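Local coordinates for amidohydrolase (Brucella melitensis biovar Abortus, PDB 4F0L), which is probably a metal-dependent amidohydrolase with deaminase activity that binds a ferric ion, at residues V166-S171 with R183-D188; R194-C199 with L211-H216; E27-G32 with I41-L46. All coordinates share one frame; numbering follows the deposited sequence.

Interaction 1: residues V166-S171 with R183-D188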
ATOM      1  N   VAL B 166      -2.692 -27.479 -11.026  1.00 17.98           N
ATOM      2  CA  VAL B 166      -1.579 -27.133 -11.893  1.00 17.99           C
ATOM      3  C   VAL B 166      -0.866 -28.376 -12.501  1.00 19.40           C
ATOM      4  O   VAL B 166      -0.561 -29.398 -11.805  1.00 19.67           O
ATOM      5  CB  VAL B 166      -0.552 -26.306 -11.104  1.00 17.55           C
ATOM      6  CG1 VAL B 166       0.709 -26.013 -11.942  1.00 17.00           C
ATOM      7  CG2 VAL B 166      -1.184 -24.991 -10.637  1.00 16.43           C
ATOM      8  N   PHE B 167      -0.643 -28.290 -13.800  1.00 19.56           N
ATOM      9  CA  PHE B 167       0.149 -29.277 -14.491  1.00 21.21           C
ATOM     10  C   PHE B 167       1.567 -28.758 -14.562  1.00 22.27           C
ATOM     11  O   PHE B 167       1.802 -27.664 -15.083  1.00 22.77           O
ATOM     12  CB  PHE B 167      -0.361 -29.579 -15.907  1.00 21.82           C
ATOM     13  CG  PHE B 167       0.491 -30.601 -16.598  1.00 22.57           C
ATOM     14  CD1 PHE B 167       0.336 -31.945 -16.316  1.00 23.15           C
ATOM     15  CD2 PHE B 167       1.546 -30.202 -17.400  1.00 23.33           C
ATOM     16  CE1 PHE B 167       1.165 -32.895 -16.887  1.00 23.88           C
ATOM     17  CE2 PHE B 167       2.387 -31.129 -17.969  1.00 24.17           C
ATOM     18  CZ  PHE B 167       2.193 -32.487 -17.713  1.00 24.87           C
ATOM     19  N   TYR B 168       2.503 -29.565 -14.074  1.00 24.48           N
ATOM     20  CA  TYR B 168       3.928 -29.205 -13.966  1.00 25.81           C
ATOM     21  C   TYR B 168       4.766 -30.464 -14.173  1.00 25.86           C
ATOM     22  O   TYR B 168       4.587 -31.450 -13.471  1.00 25.20           O
ATOM     23  CB  TYR B 168       4.181 -28.671 -12.557  1.00 27.69           C
ATOM     24  CG  TYR B 168       5.462 -27.896 -12.310  1.00 30.20           C
ATOM     25  CD1 TYR B 168       6.716 -28.436 -12.560  1.00 33.33           C
ATOM     26  CD2 TYR B 168       5.407 -26.630 -11.763  1.00 32.84           C
ATOM     27  CE1 TYR B 168       7.878 -27.714 -12.309  1.00 34.60           C
ATOM     28  CE2 TYR B 168       6.552 -25.916 -11.516  1.00 35.04           C
ATOM     29  CZ  TYR B 168       7.768 -26.464 -11.799  1.00 34.89           C
ATOM     30  OH  TYR B 168       8.875 -25.715 -11.515  1.00 43.81           O
ATOM     31  N   ALA B 169       5.680 -30.439 -15.135  1.00 25.86           N
ATOM     32  CA  ALA B 169       6.485 -31.631 -15.442  1.00 26.67           C
ATOM     33  C   ALA B 169       7.979 -31.378 -15.714  1.00 26.37           C
ATOM     34  O   ALA B 169       8.731 -32.328 -15.796  1.00 26.66           O
ATOM     35  CB  ALA B 169       5.871 -32.362 -16.627  1.00 25.93           C
ATOM     36  N   HIS B 170       8.397 -30.121 -15.867  1.00 26.53           N
ATOM     37  CA  HIS B 170       9.750 -29.792 -16.330  1.00 27.78           C
ATOM     38  C   HIS B 170      10.317 -28.561 -15.686  1.00 29.28           C
ATOM     39  O   HIS B 170       9.577 -27.682 -15.203  1.00 27.50           O
ATOM     40  CB  HIS B 170       9.720 -29.624 -17.840  1.00 28.00           C
ATOM     41  CG  HIS B 170       9.156 -30.816 -18.535  1.00 27.51           C
ATOM     42  ND1 HIS B 170       9.849 -31.951 -18.684  1.00 27.59           N
ATOM     43  CD2 HIS B 170       7.892 -31.060 -19.036  1.00 26.82           C
ATOM     44  CE1 HIS B 170       9.098 -32.853 -19.285  1.00 27.24           C
ATOM     45  NE2 HIS B 170       7.887 -32.315 -19.490  1.00 27.10           N
ATOM     46  N   SER B 171      11.640 -28.509 -15.645  1.00 30.97           N
ATOM     47  CA  SER B 171      12.347 -27.427 -14.999  1.00 34.66           C
ATOM     48  C   SER B 171      12.891 -26.396 -15.998  1.00 35.82           C
ATOM     49  O   SER B 171      13.593 -25.498 -15.597  1.00 37.32           O
ATOM     50  CB  SER B 171      13.507 -27.988 -14.178  1.00 36.94           C
ATOM     51  OG  SER B 171      14.473 -28.565 -15.055  1.00 41.95           O
ATOM     52  N   ARG B 183       9.521 -32.072  -6.729  1.00 29.13           N
ATOM     53  CA  ARG B 183       8.898 -33.387  -6.650  1.00 28.57           C
ATOM     54  C   ARG B 183       7.437 -33.429  -6.191  1.00 26.21           C
ATOM     55  O   ARG B 183       6.706 -34.326  -6.595  1.00 26.19           O
ATOM     56  CB  ARG B 183       9.712 -34.300  -5.741  1.00 29.64           C
ATOM     57  CG  ARG B 183       9.732 -33.873  -4.290  1.00 29.62           C
ATOM     58  CD  ARG B 183      10.682 -34.761  -3.503  1.00 32.40           C
ATOM     59  NE  ARG B 183      10.952 -34.290  -2.148  1.00 32.56           N
ATOM     60  CZ  ARG B 183      11.890 -33.411  -1.823  1.00 34.11           C
ATOM     61  NH1 ARG B 183      12.683 -32.844  -2.734  1.00 33.59           N
ATOM     62  NH2 ARG B 183      12.049 -33.101  -0.549  1.00 35.73           N
ATOM     63  N   ARG B 184       6.995 -32.503  -5.350  1.00 24.22           N
ATOM     64  CA  ARG B 184       5.585 -32.548  -4.912  1.00 23.40           C
ATOM     65  C   ARG B 184       4.617 -31.948  -5.938  1.00 22.66           C
ATOM     66  O   ARG B 184       3.407 -32.000  -5.732  1.00 21.16           O
ATOM     67  CB  ARG B 184       5.392 -31.818  -3.585  1.00 23.39           C
ATOM     68  CG  ARG B 184       6.357 -32.243  -2.497  1.00 24.66           C
ATOM     69  CD  ARG B 184       5.970 -31.632  -1.180  1.00 24.84           C
ATOM     70  NE  ARG B 184       4.748 -32.215  -0.610  1.00 24.74           N
ATOM     71  CZ  ARG B 184       4.168 -31.810   0.520  1.00 24.78           C
ATOM     72  NH1 ARG B 184       4.674 -30.811   1.226  1.00 25.58           N
ATOM     73  NH2 ARG B 184       3.096 -32.432   0.989  1.00 25.30           N
ATOM     74  N   PHE B 185       5.156 -31.345  -7.011  1.00 22.53           N
ATOM     75  CA  PHE B 185       4.354 -30.588  -7.990  1.00 21.57           C
ATOM     76  C   PHE B 185       4.095 -31.394  -9.243  1.00 21.80           C
ATOM     77  O   PHE B 185       3.226 -31.041 -10.035  1.00 21.30           O
ATOM     78  CB  PHE B 185       5.069 -29.304  -8.438  1.00 21.54           C
ATOM     79  CG  PHE B 185       5.625 -28.446  -7.317  1.00 21.51           C
ATOM     80  CD1 PHE B 185       5.075 -28.456  -6.055  1.00 21.29           C
ATOM     81  CD2 PHE B 185       6.724 -27.620  -7.563  1.00 22.89           C
ATOM     82  CE1 PHE B 185       5.591 -27.678  -5.044  1.00 21.50           C
ATOM     83  CE2 PHE B 185       7.264 -26.835  -6.555  1.00 23.40           C
ATOM     84  CZ  PHE B 185       6.695 -26.873  -5.294  1.00 22.70           C
ATOM     85  N   ILE B 186       4.864 -32.459  -9.420  1.00 22.14           N
ATOM     86  CA  ILE B 186       5.033 -33.135 -10.703  1.00 22.65           C
ATOM     87  C   ILE B 186       3.869 -34.067 -11.015  1.00 21.72           C
ATOM     88  O   ILE B 186       3.397 -34.780 -10.145  1.00 22.57           O
ATOM     89  CB  ILE B 186       6.347 -33.983 -10.673  1.00 24.40           C
ATOM     90  CG1 ILE B 186       7.565 -33.088 -10.547  1.00 25.27           C
ATOM     91  CG2 ILE B 186       6.498 -34.917 -11.878  1.00 25.03           C
ATOM     92  CD1 ILE B 186       8.861 -33.881 -10.443  1.00 26.53           C
ATOM     93  N   ASN B 187       3.415 -34.051 -12.258  1.00 20.77           N
ATOM     94  CA  ASN B 187       2.560 -35.106 -12.790  1.00 21.06           C
ATOM     95  C   ASN B 187       2.886 -35.319 -14.246  1.00 21.97           C
ATOM     96  O   ASN B 187       3.419 -34.417 -14.904  1.00 21.69           O
ATOM     97  CB  ASN B 187       1.069 -34.753 -12.692  1.00 19.93           C
ATOM     98  CG  ASN B 187       0.550 -34.821 -11.296  1.00 19.61           C
ATOM     99  OD1 ASN B 187       0.481 -35.903 -10.706  1.00 19.76           O
ATOM    100  ND2 ASN B 187       0.126 -33.661 -10.751  1.00 19.18           N
ATOM    101  N   ASP B 188       2.524 -36.492 -14.769  1.00 23.29           N
ATOM    102  CA  ASP B 188       2.406 -36.670 -16.217  1.00 24.54           C
ATOM    103  C   ASP B 188       0.928 -36.497 -16.605  1.00 24.86           C
ATOM    104  O   ASP B 188       0.065 -36.383 -15.712  1.00 22.92           O
ATOM    105  CB  ASP B 188       3.024 -38.004 -16.684  1.00 25.59           C
ATOM    106  CG  ASP B 188       2.300 -39.235 -16.151  1.00 26.82           C
ATOM    107  OD1 ASP B 188       1.151 -39.148 -15.681  1.00 26.95           O
ATOM    108  OD2 ASP B 188       2.872 -40.333 -16.258  1.00 26.49           O
TER
HETATM  109  O   HOH W   1       1.298 -31.375 -11.875  1.00 13.37           O

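Interaction 2: residues R194-C199 with L211-H216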
ATOM      1  N   ARG B 194      -6.278 -38.109 -13.871  1.00 23.69           N
ATOM      2  CA  ARG B 194      -6.828 -38.795 -12.711  1.00 24.38           C
ATOM      3  C   ARG B 194      -6.985 -37.835 -11.505  1.00 23.23           C
ATOM      4  O   ARG B 194      -7.941 -37.910 -10.770  1.00 21.94           O
ATOM      5  CB  ARG B 194      -5.969 -40.004 -12.354  1.00 26.28           C
ATOM      6  CG  ARG B 194      -6.173 -41.207 -13.279  1.00 28.92           C
ATOM      7  CD  ARG B 194      -5.569 -42.490 -12.703  1.00 31.59           C
ATOM      8  NE  ARG B 194      -4.114 -42.465 -12.808  1.00 33.10           N
ATOM      9  CZ  ARG B 194      -3.254 -42.450 -11.779  1.00 35.95           C
ATOM     10  NH1 ARG B 194      -1.947 -42.409 -12.043  1.00 36.24           N
ATOM     11  NH2 ARG B 194      -3.661 -42.475 -10.499  1.00 35.86           N
ATOM     12  N   LEU B 195      -6.060 -36.899 -11.337  1.00 22.93           N
ATOM     13  CA  LEU B 195      -6.162 -35.926 -10.244  1.00 22.48           C
ATOM     14  C   LEU B 195      -7.353 -34.996 -10.477  1.00 21.89           C
ATOM     15  O   LEU B 195      -8.140 -34.739  -9.555  1.00 21.52           O
ATOM     16  CB  LEU B 195      -4.869 -35.119 -10.154  1.00 23.19           C
ATOM     17  CG  LEU B 195      -4.845 -33.950  -9.158  1.00 23.71           C
ATOM     18  CD1 LEU B 195      -4.805 -34.482  -7.751  1.00 24.94           C
ATOM     19  CD2 LEU B 195      -3.647 -33.085  -9.454  1.00 24.32           C
ATOM     20  N   ILE B 196      -7.496 -34.513 -11.711  1.00 20.99           N
ATOM     21  CA  ILE B 196      -8.640 -33.699 -12.090  1.00 21.15           C
ATOM     22  C   ILE B 196      -9.965 -34.443 -11.813  1.00 22.42           C
ATOM     23  O   ILE B 196     -10.897 -33.862 -11.286  1.00 22.14           O
ATOM     24  CB  ILE B 196      -8.559 -33.275 -13.573  1.00 21.36           C
ATOM     25  CG1 ILE B 196      -7.509 -32.161 -13.770  1.00 20.60           C
ATOM     26  CG2 ILE B 196      -9.912 -32.818 -14.091  1.00 21.25           C
ATOM     27  CD1 ILE B 196      -7.791 -30.860 -13.022  1.00 19.85           C
ATOM     28  N   GLU B 197     -10.013 -35.736 -12.117  1.00 23.25           N
ATOM     29  CA  GLU B 197     -11.167 -36.549 -11.797  1.00 25.31           C
ATOM     30  C   GLU B 197     -11.444 -36.621 -10.276  1.00 24.46           C
ATOM     31  O   GLU B 197     -12.588 -36.480  -9.859  1.00 24.44           O
ATOM     32  CB  GLU B 197     -11.017 -37.960 -12.432  1.00 28.27           C
ATOM     33  CG  GLU B 197     -12.172 -38.913 -12.177  1.00 29.52           C
ATOM     34  CD  GLU B 197     -13.507 -38.387 -12.674  1.00 31.96           C
ATOM     35  OE1 GLU B 197     -13.560 -37.533 -13.576  1.00 33.09           O
ATOM     36  OE2 GLU B 197     -14.534 -38.835 -12.143  1.00 34.40           O
ATOM     37  N   GLY B 198     -10.412 -36.819  -9.458  1.00 23.53           N
ATOM     38  CA  GLY B 198     -10.565 -36.743  -7.990  1.00 23.53           C
ATOM     39  C   GLY B 198     -11.122 -35.398  -7.540  1.00 22.83           C
ATOM     40  O   GLY B 198     -12.037 -35.340  -6.720  1.00 22.71           O
ATOM     41  N   CYS B 199     -10.634 -34.314  -8.141  1.00 21.94           N
ATOM     42  CA  CYS B 199     -11.157 -32.981  -7.824  1.00 21.48           C
ATOM     43  C   CYS B 199     -12.624 -32.818  -8.204  1.00 22.37           C
ATOM     44  O   CYS B 199     -13.415 -32.280  -7.433  1.00 22.23           O
ATOM     45  CB  CYS B 199     -10.346 -31.891  -8.527  1.00 21.01           C
ATOM     46  SG  CYS B 199      -8.646 -31.752  -7.994  1.00 20.28           S
ATOM     47  N   LEU B 211     -14.175 -25.938 -11.894  1.00 16.33           N
ATOM     48  CA  LEU B 211     -12.913 -26.709 -11.983  1.00 17.29           C
ATOM     49  C   LEU B 211     -12.301 -26.467 -13.344  1.00 17.60           C
ATOM     50  O   LEU B 211     -12.904 -26.833 -14.374  1.00 18.64           O
ATOM     51  CB  LEU B 211     -13.148 -28.214 -11.776  1.00 18.23           C
ATOM     52  CG  LEU B 211     -11.950 -29.183 -11.880  1.00 18.67           C
ATOM     53  CD1 LEU B 211     -10.923 -28.860 -10.800  1.00 17.66           C
ATOM     54  CD2 LEU B 211     -12.386 -30.648 -11.795  1.00 19.57           C
ATOM     55  N   GLY B 212     -11.117 -25.840 -13.364  1.00 16.69           N
ATOM     56  CA  GLY B 212     -10.370 -25.654 -14.597  1.00 17.10           C
ATOM     57  C   GLY B 212      -9.008 -26.340 -14.506  1.00 17.30           C
ATOM     58  O   GLY B 212      -8.822 -27.221 -13.665  1.00 18.62           O
ATOM     59  N   VAL B 213      -8.071 -25.936 -15.352  1.00 16.65           N
ATOM     60  CA  VAL B 213      -6.701 -26.475 -15.346  1.00 16.75           C
ATOM     61  C   VAL B 213      -5.677 -25.349 -15.445  1.00 16.86           C
ATOM     62  O   VAL B 213      -5.980 -24.266 -15.959  1.00 16.73           O
ATOM     63  CB  VAL B 213      -6.461 -27.480 -16.495  1.00 17.22           C
ATOM     64  CG1 VAL B 213      -7.504 -28.619 -16.461  1.00 16.97           C
ATOM     65  CG2 VAL B 213      -6.469 -26.756 -17.829  1.00 17.17           C
ATOM     66  N   ALA B 214      -4.485 -25.597 -14.899  1.00 16.97           N
ATOM     67  CA  ALA B 214      -3.449 -24.580 -14.800  1.00 16.99           C
ATOM     68  C   ALA B 214      -2.104 -25.182 -15.229  1.00 17.55           C
ATOM     69  O   ALA B 214      -1.319 -25.585 -14.389  1.00 16.68           O
ATOM     70  CB  ALA B 214      -3.355 -24.017 -13.381  1.00 15.16           C
ATOM     71  N   PRO B 215      -1.836 -25.224 -16.549  1.00 18.47           N
ATOM     72  CA  PRO B 215      -0.451 -25.451 -16.933  1.00 19.36           C
ATOM     73  C   PRO B 215       0.442 -24.415 -16.274  1.00 19.56           C
ATOM     74  O   PRO B 215       0.163 -23.211 -16.339  1.00 19.34           O
ATOM     75  CB  PRO B 215      -0.464 -25.284 -18.458  1.00 20.69           C
ATOM     76  CG  PRO B 215      -1.764 -24.627 -18.793  1.00 20.54           C
ATOM     77  CD  PRO B 215      -2.719 -25.008 -17.704  1.00 19.45           C
ATOM     78  N   HIS B 216       1.486 -24.852 -15.594  1.00 20.48           N
ATOM     79  CA  HIS B 216       2.217 -23.909 -14.732  1.00 21.99           C
ATOM     80  C   HIS B 216       2.773 -22.714 -15.470  1.00 21.79           C
ATOM     81  O   HIS B 216       2.541 -21.564 -15.094  1.00 22.27           O
ATOM     82  CB  HIS B 216       3.343 -24.607 -14.012  1.00 23.72           C
ATOM     83  CG  HIS B 216       4.098 -23.707 -13.096  1.00 24.18           C
ATOM     84  ND1 HIS B 216       5.227 -23.058 -13.477  1.00 26.62           N
ATOM     85  CD2 HIS B 216       3.831 -23.313 -11.795  1.00 24.50           C
ATOM     86  CE1 HIS B 216       5.668 -22.294 -12.451  1.00 25.96           C
ATOM     87  NE2 HIS B 216       4.814 -22.447 -11.425  1.00 24.99           N
TER

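Interaction 3: residues E27-G32 with I41-L46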
ATOM      1  N   GLU B  27     -29.329   4.636  -6.681  1.00 23.43           N
ATOM      2  CA  GLU B  27     -29.695   4.925  -5.309  1.00 23.66           C
ATOM      3  C   GLU B  27     -30.946   4.177  -4.883  1.00 22.15           C
ATOM      4  O   GLU B  27     -31.841   3.895  -5.703  1.00 22.30           O
ATOM      5  CB  GLU B  27     -29.925   6.433  -5.149  1.00 26.36           C
ATOM      6  CG  GLU B  27     -28.667   7.256  -5.371  1.00 29.29           C
ATOM      7  CD  GLU B  27     -28.943   8.724  -5.139  1.00 33.79           C
ATOM      8  OE1 GLU B  27     -29.201   9.448  -6.126  1.00 40.34           O
ATOM      9  OE2 GLU B  27     -28.985   9.134  -3.970  1.00 35.46           O
ATOM     10  N   ASN B  28     -31.003   3.880  -3.590  1.00 21.08           N
ATOM     11  CA  ASN B  28     -32.144   3.256  -2.976  1.00 21.60           C
ATOM     12  C   ASN B  28     -32.476   1.933  -3.684  1.00 20.93           C
ATOM     13  O   ASN B  28     -33.568   1.749  -4.219  1.00 21.22           O
ATOM     14  CB  ASN B  28     -33.344   4.233  -2.947  1.00 22.91           C
ATOM     15  CG  ASN B  28     -33.172   5.302  -1.880  1.00 24.35           C
ATOM     16  OD1 ASN B  28     -32.696   5.017  -0.800  1.00 23.95           O
ATOM     17  ND2 ASN B  28     -33.521   6.542  -2.193  1.00 25.70           N
ATOM     18  N   VAL B  29     -31.502   1.032  -3.654  1.00 19.93           N
ATOM     19  CA  VAL B  29     -31.516  -0.204  -4.436  1.00 19.31           C
ATOM     20  C   VAL B  29     -31.925  -1.361  -3.529  1.00 19.53           C
ATOM     21  O   VAL B  29     -31.298  -1.611  -2.489  1.00 18.42           O
ATOM     22  CB  VAL B  29     -30.108  -0.466  -5.044  1.00 18.71           C
ATOM     23  CG1 VAL B  29     -30.064  -1.724  -5.924  1.00 17.69           C
ATOM     24  CG2 VAL B  29     -29.654   0.735  -5.883  1.00 18.81           C
ATOM     25  N   ARG B  30     -33.002  -2.055  -3.899  1.00 19.65           N
ATOM     26  CA  ARG B  30     -33.448  -3.212  -3.152  1.00 20.66           C
ATOM     27  C   ARG B  30     -32.951  -4.477  -3.856  1.00 20.52           C
ATOM     28  O   ARG B  30     -33.274  -4.704  -5.012  1.00 20.29           O
ATOM     29  CB  ARG B  30     -34.959  -3.196  -3.086  1.00 22.39           C
ATOM     30  CG  ARG B  30     -35.526  -3.980  -1.967  1.00 23.49           C
ATOM     31  CD  ARG B  30     -36.951  -3.502  -1.665  1.00 25.23           C
ATOM     32  NE  ARG B  30     -37.463  -4.383  -0.636  1.00 25.83           N
ATOM     33  CZ  ARG B  30     -38.451  -5.257  -0.776  1.00 27.45           C
ATOM     34  NH1 ARG B  30     -39.112  -5.370  -1.911  1.00 28.19           N
ATOM     35  NH2 ARG B  30     -38.788  -6.017   0.253  1.00 27.75           N
ATOM     36  N   ILE B  31     -32.110  -5.262  -3.181  1.00 19.94           N
ATOM     37  CA  ILE B  31     -31.552  -6.472  -3.775  1.00 19.75           C
ATOM     38  C   ILE B  31     -32.219  -7.660  -3.117  1.00 19.26           C
ATOM     39  O   ILE B  31     -32.107  -7.834  -1.906  1.00 19.36           O
ATOM     40  CB  ILE B  31     -30.041  -6.578  -3.555  1.00 18.96           C
ATOM     41  CG1 ILE B  31     -29.323  -5.329  -4.071  1.00 19.68           C
ATOM     42  CG2 ILE B  31     -29.492  -7.807  -4.248  1.00 18.72           C
ATOM     43  CD1 ILE B  31     -27.865  -5.297  -3.647  1.00 19.21           C
ATOM     44  N   GLY B  32     -32.929  -8.466  -3.913  1.00 19.34           N
ATOM     45  CA  GLY B  32     -33.589  -9.668  -3.379  1.00 19.09           C
ATOM     46  C   GLY B  32     -32.677 -10.872  -3.571  1.00 17.63           C
ATOM     47  O   GLY B  32     -32.038 -10.982  -4.606  1.00 17.17           O
ATOM     48  N   ILE B  41     -33.508  -6.910  -8.539  1.00 18.34           N
ATOM     49  CA  ILE B  41     -32.867  -5.646  -8.238  1.00 18.97           C
ATOM     50  C   ILE B  41     -33.840  -4.551  -8.669  1.00 20.61           C
ATOM     51  O   ILE B  41     -34.239  -4.514  -9.828  1.00 20.59           O
ATOM     52  CB  ILE B  41     -31.539  -5.446  -8.984  1.00 18.91           C
ATOM     53  CG1 ILE B  41     -30.502  -6.506  -8.579  1.00 18.45           C
ATOM     54  CG2 ILE B  41     -30.955  -4.070  -8.671  1.00 18.95           C
ATOM     55  CD1 ILE B  41     -29.301  -6.502  -9.529  1.00 18.08           C
ATOM     56  N   GLU B  42     -34.190  -3.676  -7.731  1.00 22.28           N
ATOM     57  CA  GLU B  42     -35.172  -2.595  -7.924  1.00 24.88           C
ATOM     58  C   GLU B  42     -34.485  -1.308  -7.491  1.00 24.04           C
ATOM     59  O   GLU B  42     -33.938  -1.282  -6.400  1.00 24.01           O
ATOM     60  CB  GLU B  42     -36.355  -2.816  -6.984  1.00 27.45           C
ATOM     61  CG  GLU B  42     -37.627  -3.386  -7.561  1.00 31.73           C
ATOM     62  CD  GLU B  42     -38.847  -2.982  -6.704  1.00 35.61           C
ATOM     63  OE1 GLU B  42     -38.859  -3.345  -5.491  1.00 38.92           O
ATOM     64  OE2 GLU B  42     -39.767  -2.270  -7.214  1.00 35.73           O
ATOM     65  N   THR B  43     -34.499  -0.255  -8.300  1.00 23.24           N
ATOM     66  CA  THR B  43     -33.835   0.995  -7.916  1.00 24.00           C
ATOM     67  C   THR B  43     -34.866   2.097  -7.612  1.00 25.11           C
ATOM     68  O   THR B  43     -36.014   2.014  -8.032  1.00 24.28           O
ATOM     69  CB  THR B  43     -32.872   1.505  -8.985  1.00 24.29           C
ATOM     70  OG1 THR B  43     -33.614   1.889 -10.137  1.00 25.31           O
ATOM     71  CG2 THR B  43     -31.852   0.434  -9.400  1.00 23.30           C
ATOM     72  N   GLY B  44     -34.457   3.079  -6.819  1.00 25.63           N
ATOM     73  CA  GLY B  44     -35.312   4.191  -6.440  1.00 25.91           C
ATOM     74  C   GLY B  44     -36.521   3.780  -5.630  1.00 26.89           C
ATOM     75  O   GLY B  44     -37.595   4.343  -5.842  1.00 27.20           O
ATOM     76  N   VAL B  45     -36.370   2.828  -4.696  1.00 25.81           N
ATOM     77  CA  VAL B  45     -37.519   2.360  -3.866  1.00 26.17           C
ATOM     78  C   VAL B  45     -37.190   2.523  -2.385  1.00 26.20           C
ATOM     79  O   VAL B  45     -36.031   2.585  -2.015  1.00 25.80           O
ATOM     80  CB  VAL B  45     -37.941   0.889  -4.141  1.00 25.45           C
ATOM     81  CG1 VAL B  45     -38.465   0.743  -5.559  1.00 26.08           C
ATOM     82  CG2 VAL B  45     -36.788  -0.074  -3.898  1.00 24.35           C
ATOM     83  N   LEU B  46     -38.221   2.645  -1.542  1.00 27.73           N
ATOM     84  CA  LEU B  46     -38.030   2.733  -0.102  1.00 27.41           C
ATOM     85  C   LEU B  46     -37.734   1.342   0.403  1.00 28.39           C
ATOM     86  O   LEU B  46     -38.051   0.368  -0.284  1.00 27.12           O
ATOM     87  CB  LEU B  46     -39.285   3.260   0.592  1.00 29.22           C
ATOM     88  CG  LEU B  46     -39.726   4.679   0.270  1.00 29.57           C
ATOM     89  CD1 LEU B  46     -40.979   4.966   1.056  1.00 31.60           C
ATOM     90  CD2 LEU B  46     -38.652   5.703   0.594  1.00 30.07           C
TER

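Interaction 1: residues V166-S171 with R183-D188
Tyr-168 and Phe-185 meet in a buried loop-to-strand contact at the end of strand 160-167, one of the parallel strands of the TIM-barrel-type amidohydrolase fold, where the chain segment leading into helix 189-203 packs against it. This strand end borders the metal site without binding the ion, the Val-166 side chain lying about 8 Å from the ferric ion. The rings form a T-shaped pair, the edge of Phe-185 directed at the face of Tyr-168, with centroids 5.8 Å apart and planes at 57°. The side chains lie alongside each other, pointing the same way, with Phe-185 CB over a face of the tyrosine ring.

One direct backbone bond joins the segments: Asn-187 N donates to Tyr-168 O at 3.1 Å, nearly along the C=O axis. Ile-186 CA adds a weaker CA-H...O contact to the same oxygen. Asn-187 OD1 accepts a hydrogen bond from Arg-191 NE of the following helix.

Phe-167 swings its CG anti to the backbone N (chi1 180°), which carries CE1 to 3.4 Å from Asn-187 O. A bridging water makes four hydrogen bonds: it donates to Val-166 O and Phe-185 O, and accepts from Tyr-168 N and Asn-187 ND2, the last at 2.8 Å.

Interaction 2: residues R194-C199 with L211-H216
Ile-196 and Cys-199, one helical turn apart on helix 189-203, meet Leu-211 and Val-213 through apolar packing, and no hydrogen bond crosses between the segments. Leu-211 supplies the larger part from the strand side. The Leu-211 and Ile-196 side chains pass each other at a slant, with Leu-211 CD2 4.0 Å from Ile-196 CG2. The same methyl also approaches the helix backbone, Leu-211 CD2 being 3.6 Å from Ile-196 O, and it sits between Ile-196 and Cys-199. The other methyl meets the cysteine, Leu-211 CD1 lying 3.8 Å from Cys-199 CB. This placement follows from the leucine torsions: chi1 of 178° holds CG opposite the backbone N, and chi2 of 62° turns the methyl pair toward the two helix residues.

The remaining apolar touch is made by the far end of Ile-196. Its CD1 reaches 4.1 Å from Val-213 CG1, the two side chains crossing at about a right angle. These contacts put the helix against the face of strand 210-215, which is a neighbour of strand 160-167 in the same sheet, where the two strands run parallel. With helix 189-203 on the connection between them, the unit is a beta-alpha-beta crossover of the TIM-barrel-type fold. Ile-196 also touches Pro-165 of strand 160-167, so the helix contacts both strands.

Backbone contributions are of two kinds. Across the interface, Gly-212 offers its carbonyl to van der Waals contact, with Ile-196 CD1 3.8 Å from Gly-212 O. Within the helix, the hydrogen bond from Cys-199 N to Leu-195 O, 2.9 Å long, belongs to the turn that sets Ile-196 and Cys-199 on the same side, both CB atoms directed toward the strand.

Interaction 3: residues E27-G32 with I41-L46
Arg-30 and Glu-42 form an antiparallel hydrogen-bonded pair, Arg-30 N donating to Glu-42 O at 2.8 Å and Glu-42 N to Arg-30 O at 3.0 Å, and Ile-31 with Ile-41 follows as the non-hydrogen-bonded pair. Beyond the regular pairing the backbones stay joined: Gly-44 N donates to Glu-27 O, and Val-45 N donates to Asn-28 O at 3.0 Å with an almost straight N-H...O angle of 175°.

The side chains of Arg-30 and Glu-42 lie side by side on one face. Arg-30 NH1 is 4.1 Å from Glu-42 OE1, too far for a salt bridge, and the guanidinium and carboxylate planes are 69° apart. The firmer charge partner of the arginine is Asp-51, whose OD2 forms a salt bridge with Arg-30 NE, while Phe-13 receives the guanidinium in a cation-pi contact. Val-45 crosses the base of this side chain at about a right angle, with Val-45 CG2 3.7 Å from Arg-30 CB.

On the other face, Val-29 lies alongside Ile-41 and points the same way. Because Val-29 CG1 stands anti to the backbone N (chi1 -178°), it meets Ile-41 CG2 at 3.7 Å.

Asn-28 and Val-29 together face Ala-16 of strand 12-16, forming a G1 beta bulge; the whole arrangement is that of a beta hairpin, strands 29-34 and 37-42, at the edge of the small N-terminal sheet.

How the interactions relate
From the N terminus, interaction 3 comes first and closes the hairpin of strands 29-34 and 37-42 in the N-terminal sheet. Interaction 1 follows, closing the loop after strand 160-167, and interaction 2 then closes the helix-to-strand connection from helix 189-203 to strand 210-215. The three are in series; none nests in or crosses another. Interactions 1 and 2 have centres about 12 Å apart and touch through neighbouring strands of one sheet: Phe-167 N lies 2.8 Å from Ala-214 O, a probable hydrogen bond, and the rings of Tyr-168 and His-216 pack together. Interaction 3 stands apart, its centre about 50 Å from that of interaction 1 and 41 Å from that of interaction 2.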